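Local coordinates for exonuclease VapC9 (Pyrobaculum aerophilum, PDB 1V8P), which acts as a slow exonuclease on single-stranded DNA and is probably the magnesium-dependent ribonuclease toxin of a type II toxin-antitoxin system, at residues L54-L57 against H58-Y62; T133-R136 against E137-A140; G144-D147 against V148-L152. The protein carries 1 engineered substitution. One frame throughout, in Å; residues are numbered along the deposited sequence.

Contact 1: residues L54-L57 against H58-Y62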
loop_
_atom_site.group_PDB
_atom_site.type_symbol
_atom_site.label_atom_id
_atom_site.label_comp_id
_atom_site.label_asym_id
_atom_site.label_seq_id
_atom_site.Cartn_x
_atom_site.Cartn_y
_atom_site.Cartn_z
ATOM N N LEU C 54 -0.956 12.196 -26.154
ATOM C CA LEU C 54 -0.984 11.576 -24.827
ATOM C C LEU C 54 -0.849 12.539 -23.663
ATOM O O LEU C 54 -0.159 13.543 -23.746
ATOM C CB LEU C 54 0.122 10.529 -24.684
ATOM C CG LEU C 54 0.400 9.516 -25.791
ATOM C CD1 LEU C 54 -0.906 9.072 -26.448
ATOM C CD2 LEU C 54 1.346 10.159 -26.799
ATOM N N ALA C 55 -1.511 12.201 -22.564
ATOM C CA ALA C 55 -1.452 13.001 -21.351
ATOM C C ALA C 55 -1.441 12.103 -20.109
ATOM O O ALA C 55 -1.734 10.915 -20.183
ATOM C CB ALA C 55 -2.628 13.954 -21.299
ATOM N N ILE C 56 -1.087 12.698 -18.977
ATOM C CA ILE C 56 -1.025 12.026 -17.684
ATOM C C ILE C 56 -1.603 13.005 -16.693
ATOM O O ILE C 56 -1.934 14.136 -17.041
ATOM C CB ILE C 56 0.435 11.751 -17.213
ATOM C CG1 ILE C 56 1.204 13.077 -17.146
ATOM C CG2 ILE C 56 1.106 10.716 -18.103
ATOM C CD1 ILE C 56 2.686 12.937 -16.939
ATOM N N LEU C 57 -1.721 12.571 -15.451
ATOM C CA LEU C 57 -2.218 13.435 -14.402
ATOM C C LEU C 57 -0.975 13.744 -13.559
ATOM O O LEU C 57 0.061 13.106 -13.739
ATOM C CB LEU C 57 -3.253 12.691 -13.556
ATOM C CG LEU C 57 -4.508 12.095 -14.194
ATOM C CD1 LEU C 57 -5.409 11.529 -13.090
ATOM C CD2 LEU C 57 -5.259 13.143 -14.953
ATOM N N HIS C 58 -1.042 14.710 -12.654
ATOM C CA HIS C 58 0.128 14.974 -11.821
ATOM C C HIS C 58 0.429 13.686 -11.041
ATOM O O HIS C 58 1.592 13.294 -10.877
ATOM C CB HIS C 58 -0.151 16.104 -10.829
ATOM C CG HIS C 58 -0.171 17.468 -11.442
ATOM N ND1 HIS C 58 0.974 18.117 -11.863
ATOM C CD2 HIS C 58 -1.199 18.310 -11.702
ATOM C CE1 HIS C 58 0.650 19.300 -12.355
ATOM N NE2 HIS C 58 -0.662 19.441 -12.269
ATOM N N LEU C 59 -0.632 13.037 -10.562
ATOM C CA LEU C 59 -0.519 11.797 -9.791
ATOM C C LEU C 59 0.391 10.778 -10.476
ATOM O O LEU C 59 1.082 10.015 -9.823
ATOM C CB LEU C 59 -1.900 11.166 -9.618
ATOM C CG LEU C 59 -2.294 10.149 -8.529
ATOM C CD1 LEU C 59 -3.175 9.103 -9.164
ATOM C CD2 LEU C 59 -1.097 9.488 -7.890
ATOM N N THR C 60 0.378 10.768 -11.802
ATOM C CA THR C 60 1.175 9.823 -12.561
ATOM C C THR C 60 2.664 9.922 -12.249
ATOM O O THR C 60 3.355 8.910 -12.170
ATOM C CB THR C 60 0.955 10.026 -14.069
ATOM O OG1 THR C 60 -0.445 9.925 -14.354
ATOM C CG2 THR C 60 1.712 8.973 -14.878
ATOM N N ILE C 61 3.151 11.146 -12.079
ATOM C CA ILE C 61 4.554 11.394 -11.782
ATOM C C ILE C 61 4.980 10.651 -10.527
ATOM O O ILE C 61 5.991 9.953 -10.521
ATOM C CB ILE C 61 4.794 12.917 -11.610
ATOM C CG1 ILE C 61 4.585 13.617 -12.958
ATOM C CG2 ILE C 61 6.181 13.180 -11.037
ATOM C CD1 ILE C 61 4.214 15.090 -12.852
ATOM N N TYR C 62 4.195 10.784 -9.468
ATOM C CA TYR C 62 4.505 10.120 -8.203
ATOM C C TYR C 62 4.363 8.595 -8.269
ATOM O O TYR C 62 5.184 7.862 -7.718
ATOM C CB TYR C 62 3.613 10.682 -7.096
ATOM C CG TYR C 62 3.733 12.167 -6.967
ATOM C CD1 TYR C 62 3.053 13.017 -7.837
ATOM C CD2 TYR C 62 4.598 12.732 -6.035
ATOM C CE1 TYR C 62 3.241 14.401 -7.784
ATOM C CE2 TYR C 62 4.797 14.110 -5.976
ATOM C CZ TYR C 62 4.119 14.939 -6.849
ATOM O OH TYR C 62 4.321 16.296 -6.782
#
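I56, L57 and T60 meet where the chain of the PIN domain passes from strand 54-56 through L57 into helix 58-73. The T60 side chain folds back over the turn. Its hydroxyl sits beside its own backbone N and anti to its carbonyl carbon (chi1 -56°), a rotation that carries OG1 to the backbone of L57. There L57 N donates to T60 OG1 at 3.1 Å in a nearly straight bond (161° at the hydrogen). The return bond, from T60 N to L57 O, is also 3.1 Å long but more bent, and its donor stands well above the carbonyl plane of L57 instead of on a lone pair. Two bonds between the same pair of residues thus tie T60 back to L57.

I56 supplies the apolar side. Its CB lies 3.5 Å from T60 OG1, and its CG2 meets the T60 methyl CG2 at 3.7 Å, the two side chains crossing at a slant. With I56 CG1 held between backbone N and carbonyl carbon, CD1 extends toward I61, stopping 4.5 Å from I61 CG1. L57 turns its side chain another way, and its CB packs loosely against L59 CB at 4.4 Å.

T60 OG1 also bonds to Y120 OH, and L57 and L59 rest on the same helix 115-127. H58 stacks on H58 of the second subunit and bonds through ND1 to D98 of that chain, while behind the turn strand 54-56 lies between strands 30-32 and 94-95 of the parallel sheet.

Contact 2: residues T133-R136 against E137-A140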
loop_
_atom_site.group_PDB
_atom_site.type_symbol
_atom_site.label_atom_id
_atom_site.label_comp_id
_atom_site.label_asym_id
_atom_site.label_seq_id
_atom_site.Cartn_x
_atom_site.Cartn_y
_atom_site.Cartn_z
ATOM N N THR C 133 -4.203 1.951 -19.852
ATOM C CA THR C 133 -3.785 1.371 -18.587
ATOM C C THR C 133 -3.385 -0.075 -18.815
ATOM O O THR C 133 -3.786 -0.699 -19.789
ATOM C CB THR C 133 -4.947 1.421 -17.542
ATOM O OG1 THR C 133 -4.604 0.660 -16.378
ATOM C CG2 THR C 133 -6.225 0.859 -18.140
ATOM N N GLN C 134 -2.592 -0.609 -17.905
ATOM C CA GLN C 134 -2.150 -1.974 -18.035
ATOM C C GLN C 134 -2.907 -2.830 -17.023
ATOM O O GLN C 134 -2.811 -4.058 -17.054
ATOM C CB GLN C 134 -0.637 -2.037 -17.801
ATOM C CG GLN C 134 0.081 -3.120 -18.572
ATOM C CD GLN C 134 0.034 -2.900 -20.063
ATOM O OE1 GLN C 134 -0.388 -1.858 -20.527
ATOM N NE2 GLN C 134 0.475 -3.881 -20.820
ATOM N N ASP C 135 -3.674 -2.164 -16.151
ATOM C CA ASP C 135 -4.474 -2.803 -15.086
ATOM C C ASP C 135 -5.814 -3.367 -15.584
ATOM O O ASP C 135 -6.714 -2.619 -15.962
ATOM C CB ASP C 135 -4.709 -1.787 -13.945
ATOM C CG ASP C 135 -5.571 -2.347 -12.804
ATOM O OD1 ASP C 135 -6.018 -3.504 -12.883
ATOM O OD2 ASP C 135 -5.805 -1.623 -11.820
ATOM N N ARG C 136 -5.939 -4.690 -15.567
ATOM C CA ARG C 136 -7.151 -5.364 -16.036
ATOM C C ARG C 136 -8.427 -4.842 -15.386
ATOM O O ARG C 136 -9.442 -4.660 -16.051
ATOM C CB ARG C 136 -7.065 -6.878 -15.796
ATOM C CG ARG C 136 -5.854 -7.573 -16.412
ATOM C CD ARG C 136 -5.720 -7.241 -17.872
ATOM N NE ARG C 136 -4.427 -6.644 -18.183
ATOM C CZ ARG C 136 -4.030 -6.347 -19.418
ATOM N NH1 ARG C 136 -4.838 -6.597 -20.447
ATOM N NH2 ARG C 136 -2.829 -5.813 -19.630
ATOM N N GLU C 137 -8.384 -4.605 -14.084
ATOM C CA GLU C 137 -9.551 -4.116 -13.379
ATOM C C GLU C 137 -9.960 -2.764 -13.966
ATOM O O GLU C 137 -11.128 -2.559 -14.274
ATOM C CB GLU C 137 -9.239 -4.038 -11.882
ATOM C CG GLU C 137 -10.379 -4.420 -10.926
ATOM C CD GLU C 137 -11.219 -5.607 -11.400
ATOM O OE1 GLU C 137 -10.692 -6.513 -12.081
ATOM O OE2 GLU C 137 -12.423 -5.644 -11.071
ATOM N N LEU C 138 -9.010 -1.854 -14.167
ATOM C CA LEU C 138 -9.351 -0.541 -14.729
ATOM C C LEU C 138 -9.928 -0.667 -16.142
ATOM O O LEU C 138 -10.911 -0.014 -16.486
ATOM C CB LEU C 138 -8.124 0.378 -14.778
ATOM C CG LEU C 138 -7.959 1.518 -13.765
ATOM C CD1 LEU C 138 -6.815 2.403 -14.260
ATOM C CD2 LEU C 138 -9.241 2.349 -13.614
ATOM N N LEU C 139 -9.298 -1.498 -16.964
ATOM C CA LEU C 139 -9.780 -1.705 -18.319
ATOM C C LEU C 139 -11.249 -2.111 -18.255
ATOM O O LEU C 139 -12.062 -1.696 -19.074
ATOM C CB LEU C 139 -8.977 -2.808 -18.999
ATOM C CG LEU C 139 -7.551 -2.475 -19.438
ATOM C CD1 LEU C 139 -6.702 -3.747 -19.492
ATOM C CD2 LEU C 139 -7.590 -1.797 -20.794
ATOM N N ALA C 140 -11.589 -2.913 -17.260
ATOM C CA ALA C 140 -12.951 -3.391 -17.120
ATOM C C ALA C 140 -13.959 -2.316 -16.726
ATOM O O ALA C 140 -15.055 -2.256 -17.274
ATOM C CB ALA C 140 -12.995 -4.534 -16.093
#
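D135, at the N-cap of helix 136-141, meets E137 and L138 and also closes an ST turn, in which T133 OG1 accepts from D135 N. Both features belong to the acidic pocket of the PIN fold, where D135, D33 and D117 are predicted to bind magnesium.

From D135 CB outward, each atom has its neighbour. CB packs against L138 CB at 4.1 Å. CG is anti to the backbone N (chi1 178°), which brings the carboxylate across the start of the helix and leaves D135 CG 3.7 Å from L138 N. OD1 takes the capping bond from E137 N at 2.9 Å; the N-H is not aimed straight (133° at the hydrogen) and comes from above the carboxylate plane. The same oxygen lies 3.4 Å from E137 CB. OD2 lies close to D117 OD1 in the predicted metal site and forms a salt bridge with R73 of the third subunit, so a neighbouring chain probably helps to position this carboxylate. D135 O accepts a regular helical bond from L139 N.

T133 packs against the first turn of the helix. Its CG2 slides past L139 CG at 3.8 Å in the opposite direction, while OG1, which also bonds to D33 OD2, touches L138 CD1 at 3.5 Å.

R136 has a chain bent at chi2 and chi3. The bends fold its guanidinium back to the Q134 carbonyl, which accepts weak bonds from NE and NH2. L139 lies alongside R136, pointing the same way, and places a methyl over one guanidinium face toward its rim: L139 CD1 is 3.5 Å from R136 NH1.

Contact 3: residues G144-D147 against V148-L152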
loop_
_atom_site.group_PDB
_atom_site.type_symbol
_atom_site.label_atom_id
_atom_site.label_comp_id
_atom_site.label_asym_id
_atom_site.label_seq_id
_atom_site.Cartn_x
_atom_site.Cartn_y
_atom_site.Cartn_z
ATOM N N GLY C 144 -14.113 2.522 -22.785
ATOM C CA GLY C 144 -13.207 2.939 -23.833
ATOM C C GLY C 144 -11.735 2.727 -23.532
ATOM O O GLY C 144 -10.890 3.043 -24.377
ATOM N N ALA C 145 -11.418 2.180 -22.356
ATOM C CA ALA C 145 -10.024 1.963 -21.970
ATOM C C ALA C 145 -9.325 0.852 -22.733
ATOM O O ALA C 145 -9.890 -0.203 -23.004
ATOM C CB ALA C 145 -9.927 1.698 -20.475
ATOM N N ILE C 146 -8.073 1.107 -23.071
ATOM C CA ILE C 146 -7.264 0.161 -23.815
ATOM C C ILE C 146 -5.947 -0.061 -23.099
ATOM O O ILE C 146 -5.607 0.670 -22.176
ATOM C CB ILE C 146 -6.951 0.698 -25.212
ATOM C CG1 ILE C 146 -6.188 2.012 -25.093
ATOM C CG2 ILE C 146 -8.237 0.897 -25.997
ATOM C CD1 ILE C 146 -5.724 2.583 -26.417
ATOM N N ASP C 147 -5.212 -1.084 -23.511
ATOM C CA ASP C 147 -3.916 -1.335 -22.915
ATOM C C ASP C 147 -2.867 -0.771 -23.871
ATOM O O ASP C 147 -3.206 -0.334 -24.976
ATOM C CB ASP C 147 -3.691 -2.827 -22.697
ATOM C CG ASP C 147 -3.875 -3.630 -23.948
ATOM O OD1 ASP C 147 -3.748 -3.078 -25.067
ATOM O OD2 ASP C 147 -4.137 -4.836 -23.797
ATOM N N VAL C 148 -1.606 -0.795 -23.449
ATOM C CA VAL C 148 -0.520 -0.239 -24.247
ATOM C C VAL C 148 -0.388 -0.803 -25.650
ATOM O O VAL C 148 -0.119 -0.061 -26.595
ATOM C CB VAL C 148 0.825 -0.364 -23.501
ATOM C CG1 VAL C 148 1.984 -0.018 -24.423
ATOM C CG2 VAL C 148 0.821 0.572 -22.305
ATOM N N GLU C 149 -0.586 -2.109 -25.790
ATOM C CA GLU C 149 -0.490 -2.761 -27.096
ATOM C C GLU C 149 -1.535 -2.195 -28.061
ATOM O O GLU C 149 -1.249 -1.907 -29.228
ATOM C CB GLU C 149 -0.704 -4.266 -26.948
ATOM C CG GLU C 149 -0.389 -5.062 -28.203
ATOM C CD GLU C 149 -0.775 -6.533 -28.082
ATOM O OE1 GLU C 149 -0.126 -7.381 -28.736
ATOM O OE2 GLU C 149 -1.737 -6.843 -27.341
ATOM N N THR C 150 -2.753 -2.048 -27.557
ATOM C CA THR C 150 -3.846 -1.516 -28.349
ATOM C C THR C 150 -3.524 -0.079 -28.729
ATOM O O THR C 150 -3.824 0.367 -29.838
ATOM C CB THR C 150 -5.149 -1.550 -27.546
ATOM O OG1 THR C 150 -5.469 -2.907 -27.203
ATOM C CG2 THR C 150 -6.273 -0.945 -28.346
ATOM N N LEU C 151 -2.913 0.651 -27.802
ATOM C CA LEU C 151 -2.554 2.030 -28.080
ATOM C C LEU C 151 -1.521 2.075 -29.197
ATOM O O LEU C 151 -1.650 2.855 -30.135
ATOM C CB LEU C 151 -1.990 2.721 -26.831
ATOM C CG LEU C 151 -1.366 4.110 -27.045
ATOM C CD1 LEU C 151 -2.395 5.057 -27.659
ATOM C CD2 LEU C 151 -0.855 4.660 -25.725
ATOM N N LEU C 152 -0.499 1.229 -29.101
ATOM C CA LEU C 152 0.540 1.212 -30.114
ATOM C C LEU C 152 0.010 0.916 -31.517
ATOM O O LEU C 152 0.398 1.583 -32.479
ATOM C CB LEU C 152 1.655 0.220 -29.734
ATOM C CG LEU C 152 2.519 0.672 -28.554
ATOM C CD1 LEU C 152 3.596 -0.340 -28.292
ATOM C CD2 LEU C 152 3.125 2.040 -28.851
#
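An aspartate N-cap starts the C-terminal helix 148-156: the side chain of D147 turns back over the first helical turn and meets T150. D147 OD1 receives two donors from that one residue. T150 N lies 2.9 Å from D147 OD1, almost in line with the carboxylate C-O bond and with a nearly straight N-H (161°). The T150 hydroxyl gives its proton to the same oxygen, T150 OG1 to D147 OD1 measuring 2.7 Å, but comes from above the carboxylate plane. D147 CG stands between its backbone N and carbonyl carbon (chi1 54°), the rotation that carries OD1 over T150; the two side chains cross at about a right angle. Together the bonds fix both the carboxylate and the threonine hydroxyl. D147 also opens the regular helical ladder, its carbonyl O accepting from L151 N at 3.0 Å in the carbonyl plane.

The other branch of T150 faces I146. T150 CG2 touches both I146 CB and I146 CG2 at 3.6 Å. Further along the same isoleucine, I146 CD1 lies 3.6 Å from L151 CA and 3.8 Å from L151 CB. Polar and apolar contacts therefore lie on separate branches of the threonine, hydroxyl to D147 and methyl to I146.

D147 OD2 has a long, weak ion pair with R136. I146 is hydrogen-bonded through its backbone to L131 and T133, alongside strand 130-132, and its side chain, with that of L151, rests on strands 30-32 and 130-132. V148 packs against helix 34-40.

In the fold
The three contacts follow in series along the chain, none enclosing or crossing another, and each is a local turn leading into a helix. Contact 1 passes from strand 54-56 into helix 58-73. After helix 115-127 and strand 130-132, contact 2 opens helix 136-141, and contact 3 then starts the last helix, 148-156. Contacts 2 and 3 touch: T133 N and I146 O, 3.0 Å apart, probably share a hydrogen bond, and L139 CD2 packs on the backbone of I146. Contact 1 touches neither, its centre about 16 and 17 Å from theirs, though its nearest atoms come within about 4 Å of contact 3. T60 and T133 both approach D33 of the predicted magnesium site.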